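Local coordinates for putative secreted glycosylhydrolase (Parabacteroides distasonis ATCC 8503, PDB 3IMM), which probably acts as a secreted hydrolase on sugar substrates, as in the 3-keto-disaccharide hydrolase family, at residues F11-N14 / L15-A18; T155-P158 / D159-I163. All blocks are in the same frame, centred on the assembly; numbering follows the deposited sequence.

Contact 1: residues F11-N14 / L15-A18; sequences FGKN and LENA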
loop_
_atom_site.group_PDB
_atom_site.type_symbol
_atom_site.label_atom_id
_atom_site.label_comp_id
_atom_site.label_asym_id
_atom_site.label_seq_id
_atom_site.Cartn_x
_atom_site.Cartn_y
_atom_site.Cartn_z
ATOM N N PHE A 11 11.621 7.375 -5.318
ATOM C CA PHE A 11 12.219 6.742 -6.475
ATOM C C PHE A 11 13.240 7.663 -7.107
ATOM O O PHE A 11 13.657 7.423 -8.233
ATOM C CB PHE A 11 11.163 6.297 -7.520
ATOM C CG PHE A 11 10.169 5.287 -7.014
ATOM C CD1 PHE A 11 10.586 4.127 -6.351
ATOM C CD2 PHE A 11 8.805 5.481 -7.220
ATOM C CE1 PHE A 11 9.665 3.202 -5.888
ATOM C CE2 PHE A 11 7.880 4.527 -6.804
ATOM C CZ PHE A 11 8.306 3.389 -6.124
ATOM N N GLY A 12 13.670 8.684 -6.369
ATOM C CA GLY A 12 14.537 9.712 -6.893
ATOM C C GLY A 12 13.870 10.501 -7.986
ATOM O O GLY A 12 12.669 10.459 -8.123
ATOM N N LYS A 13 14.664 11.195 -8.796
ATOM C CA LYS A 13 14.151 11.890 -9.979
ATOM C C LYS A 13 14.187 10.961 -11.166
ATOM O O LYS A 13 15.110 10.155 -11.320
ATOM C CB LYS A 13 14.998 13.100 -10.290
ATOM C CG LYS A 13 15.223 14.039 -9.124
ATOM C CD LYS A 13 16.408 14.985 -9.436
ATOM C CE LYS A 13 15.937 16.372 -9.788
ATOM N NZ LYS A 13 15.258 17.004 -8.592
ATOM N N ASN A 14 13.161 11.069 -11.999
ATOM C CA ASN A 14 13.044 10.267 -13.222
ATOM C C ASN A 14 13.118 8.755 -12.973
ATOM O O ASN A 14 13.629 7.996 -13.810
ATOM C CB ASN A 14 14.113 10.712 -14.227
ATOM C CG ASN A 14 14.125 12.203 -14.404
ATOM O OD1 ASN A 14 13.063 12.829 -14.502
ATOM N ND2 ASN A 14 15.311 12.793 -14.370
ATOM N N LEU A 15 12.622 8.355 -11.801
ATOM C CA LEU A 15 12.597 6.965 -11.373
ATOM C C LEU A 15 13.998 6.319 -11.310
ATOM O O LEU A 15 14.124 5.096 -11.296
ATOM C CB LEU A 15 11.581 6.152 -12.213
ATOM C CG LEU A 15 10.144 6.740 -12.302
ATOM C CD1 LEU A 15 9.222 5.969 -13.264
ATOM C CD2 LEU A 15 9.489 6.821 -10.933
ATOM N N GLU A 16 15.033 7.144 -11.178
ATOM C CA GLU A 16 16.433 6.678 -11.170
ATOM C C GLU A 16 16.718 5.666 -10.070
ATOM O O GLU A 16 17.603 4.809 -10.223
ATOM C CB GLU A 16 17.380 7.870 -11.018
ATOM C CG GLU A 16 17.203 8.613 -9.676
ATOM C CD GLU A 16 17.860 9.986 -9.623
ATOM O OE1 GLU A 16 18.830 10.228 -10.373
ATOM O OE2 GLU A 16 17.418 10.799 -8.782
ATOM N N ASN A 17 15.977 5.764 -8.958
ATOM C CA ASN A 17 16.160 4.870 -7.809
ATOM C C ASN A 17 15.113 3.774 -7.686
ATOM O O ASN A 17 14.984 3.179 -6.616
ATOM C CB ASN A 17 16.214 5.676 -6.506
ATOM C CG ASN A 17 17.325 6.682 -6.517
ATOM O OD1 ASN A 17 18.341 6.453 -7.157
ATOM N ND2 ASN A 17 17.147 7.805 -5.831
ATOM N N ALA A 18 14.453 3.444 -8.805
ATOM C CA ALA A 18 13.466 2.388 -8.844
ATOM C C ALA A 18 13.827 1.246 -9.787
ATOM O O ALA A 18 14.525 1.447 -10.795
ATOM C CB ALA A 18 12.096 2.951 -9.247
HETATM O O HOH W 1 10.927 9.755 -9.707
#

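Contact 2: residues T155-P158 / D159-I163; sequences TKNP and DGSDI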
loop_
_atom_site.group_PDB
_atom_site.type_symbol
_atom_site.label_atom_id
_atom_site.label_comp_id
_atom_site.label_asym_id
_atom_site.label_seq_id
_atom_site.Cartn_x
_atom_site.Cartn_y
_atom_site.Cartn_z
ATOM N N THR A 155 -3.787 -17.744 9.186
ATOM C CA THR A 155 -5.087 -18.118 8.626
ATOM C C THR A 155 -6.269 -17.291 9.214
ATOM O O THR A 155 -7.315 -17.109 8.546
ATOM C CB THR A 155 -5.344 -19.661 8.755
ATOM O OG1 THR A 155 -5.358 -20.046 10.128
ATOM C CG2 THR A 155 -4.254 -20.504 8.073
ATOM N N LYS A 156 -6.115 -16.785 10.441
ATOM C CA LYS A 156 -7.188 -16.053 11.082
ATOM C C LYS A 156 -6.697 -14.743 11.683
ATOM O O LYS A 156 -5.652 -14.694 12.322
ATOM C CB LYS A 156 -7.856 -16.931 12.142
ATOM C CG LYS A 156 -9.257 -16.469 12.503
ATOM C CD LYS A 156 -9.926 -17.409 13.543
ATOM C CE LYS A 156 -11.073 -16.703 14.203
ATOM N NZ LYS A 156 -11.867 -17.514 15.134
ATOM N N ASN A 157 -7.447 -13.675 11.445
ATOM C CA ASN A 157 -7.076 -12.332 11.911
ATOM C C ASN A 157 -7.549 -12.115 13.317
ATOM O O ASN A 157 -8.553 -12.709 13.734
ATOM C CB ASN A 157 -7.707 -11.259 11.022
ATOM C CG ASN A 157 -7.057 -11.161 9.668
ATOM O OD1 ASN A 157 -5.829 -11.041 9.556
ATOM N ND2 ASN A 157 -7.883 -11.223 8.608
ATOM N N PRO A 158 -6.867 -11.230 14.061
ATOM C CA PRO A 158 -7.360 -10.873 15.390
ATOM C C PRO A 158 -8.822 -10.430 15.426
ATOM O O PRO A 158 -9.499 -10.631 16.415
ATOM C CB PRO A 158 -6.434 -9.722 15.800
ATOM C CG PRO A 158 -5.179 -9.974 15.085
ATOM C CD PRO A 158 -5.628 -10.501 13.740
ATOM N N ASP A 159 -9.310 -9.833 14.355
ATOM C CA ASP A 159 -10.744 -9.480 14.260
ATOM C C ASP A 159 -11.680 -10.647 13.881
ATOM O O ASP A 159 -12.883 -10.460 13.785
ATOM C CB ASP A 159 -10.943 -8.277 13.313
ATOM C CG ASP A 159 -10.893 -8.666 11.827
ATOM O OD1 ASP A 159 -10.667 -9.848 11.468
ATOM O OD2 ASP A 159 -11.096 -7.758 11.009
ATOM N N GLY A 160 -11.126 -11.839 13.685
ATOM C CA GLY A 160 -11.938 -13.057 13.468
ATOM C C GLY A 160 -12.148 -13.472 12.019
ATOM O O GLY A 160 -12.615 -14.578 11.751
ATOM N N SER A 161 -11.792 -12.588 11.088
ATOM C CA SER A 161 -11.935 -12.846 9.672
ATOM C C SER A 161 -10.822 -13.772 9.176
ATOM O O SER A 161 -9.713 -13.792 9.714
ATOM C CB SER A 161 -11.919 -11.530 8.882
ATOM O OG SER A 161 -10.670 -10.871 8.989
ATOM N N ASP A 162 -11.110 -14.531 8.130
ATOM C CA ASP A 162 -10.093 -15.453 7.604
ATOM C C ASP A 162 -9.141 -14.676 6.704
ATOM O O ASP A 162 -9.575 -13.826 5.949
ATOM C CB ASP A 162 -10.692 -16.674 6.900
ATOM C CG ASP A 162 -11.551 -16.303 5.723
ATOM O OD1 ASP A 162 -12.619 -15.715 5.976
ATOM O OD2 ASP A 162 -11.180 -16.622 4.564
ATOM N N ILE A 163 -7.849 -14.994 6.820
ATOM C CA ILE A 163 -6.810 -14.441 5.950
ATOM C C ILE A 163 -6.840 -15.194 4.623
ATOM O O ILE A 163 -6.855 -16.424 4.626
ATOM C CB ILE A 163 -5.392 -14.575 6.601
ATOM C CG1 ILE A 163 -5.303 -13.728 7.913
ATOM C CG2 ILE A 163 -4.324 -14.154 5.596
ATOM C CD1 ILE A 163 -4.244 -14.184 8.912
#

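Contact 1: residues F11-N14 / L15-A18
The ring of Phe-11 meets Ala-18 and Leu-15, both obliquely. The methyl of Ala-18 comes nearest, with CB 3.5 Å from Phe-11 CD1. Leu-15 brings its CD2 branch 3.8 Å from Phe-11 CB. The ring also touches Ile-40 and Thr-42 of strand 40-42 and Leu-32 of strand 31-34.

The second flat group is the carboxylate of Glu-16. It folds back along the chain, and its OE2 takes the backbone N-H of Lys-13 at 2.8 Å. That N-H arrives from above the carboxylate plane. The Glu-16 N in turn donates to Lys-13 O at 3.0 Å, so Lys-13 and Glu-16 are joined twice. The Glu-16 chain can reach back because CG sits between the backbone N and the carbonyl carbon (chi1 63°).

Asn-17, inside the type I turn from Leu-15 to Ala-18, donates its backbone N-H to Phe-11 O at 2.9 Å. A water accepts from Leu-15 N. Its approach to Gly-12 O is too short to rely on. Gly-12 has positive phi, and a side chain there would collide with Asn-17 and Glu-16.

The chemistry is divided: apolar side chains set the turn against strands 31-34 and 40-42, while backbone groups and one carboxylate hold its exposed part.

Contact 2: residues T155-P158 / D159-I163
Asn-157, Ser-161 and Asp-159 are joined in a chain of side-chain hydrogen bonds that ends on Asp-159 OD1. Asn-157 ND2 donates to Ser-161 OG at 2.8 Å, nearly in the amide plane. Ser-161 OG donates to Asp-159 OD1 at 2.7 Å, on its syn lone pair. The same OD1 takes Ser-161 N on its anti side, tilted out of the carboxylate plane, which makes an Asx turn. Asp-159 CG lies between its backbone N and carbonyl carbon (chi1 79°), which brings OD1 within reach of Ser-161 N and OG.

The backbone forms a tight hairpin-like loop. Gly-160 N bonds to Asn-157 O at 2.7 Å and closes a type I turn. Asn-157 N meets Ser-161 O at 2.9 Å, almost end-on to the carbonyl. With Gly-160 at positive phi (97°), these two bonds fit a type I turn with a G1 beta bulge. Ile-163 N reaches Thr-155 O at 2.8 Å. Lys-156 and Asp-162 form a single bridge.

Ile-163 CG1 packs 3.2 Å from Asn-157 OD1, and that oxygen accepts from Trp-151 NE1. ND2 has a second acceptor in Gly-106 O. With an alanine in place of Asn-157, Trp-151 NE1 and Gly-106 O would probably lose these partners, and Ser-161 OG its amide donor.

Thus a buried amide, bonded at both its oxygen and its nitrogen, ties a largely exposed hairpin to neighbouring loops.

Overall arrangement
From the N terminus the chain passes strand 8-9, at the edge of the six-stranded sheet. Contact 1 then closes the turn that leads into strand 18-19, at the edge of the five-stranded sheet. It therefore links the two sheets, consistent with the concanavalin-like fold. The chain next builds most of both sheets. In the long loop between strands 141-147 and 179-182, contact 2 closes a hairpin and joins that loop to those of Gly-106 and His-107. The contacts follow in series and neither nest nor cross. The centres of contact 1 and contact 2 are about 37 Å apart, on opposite sides of the chain's centre. The Ile-163 side chain is about 13 Å from the bound sodium ion.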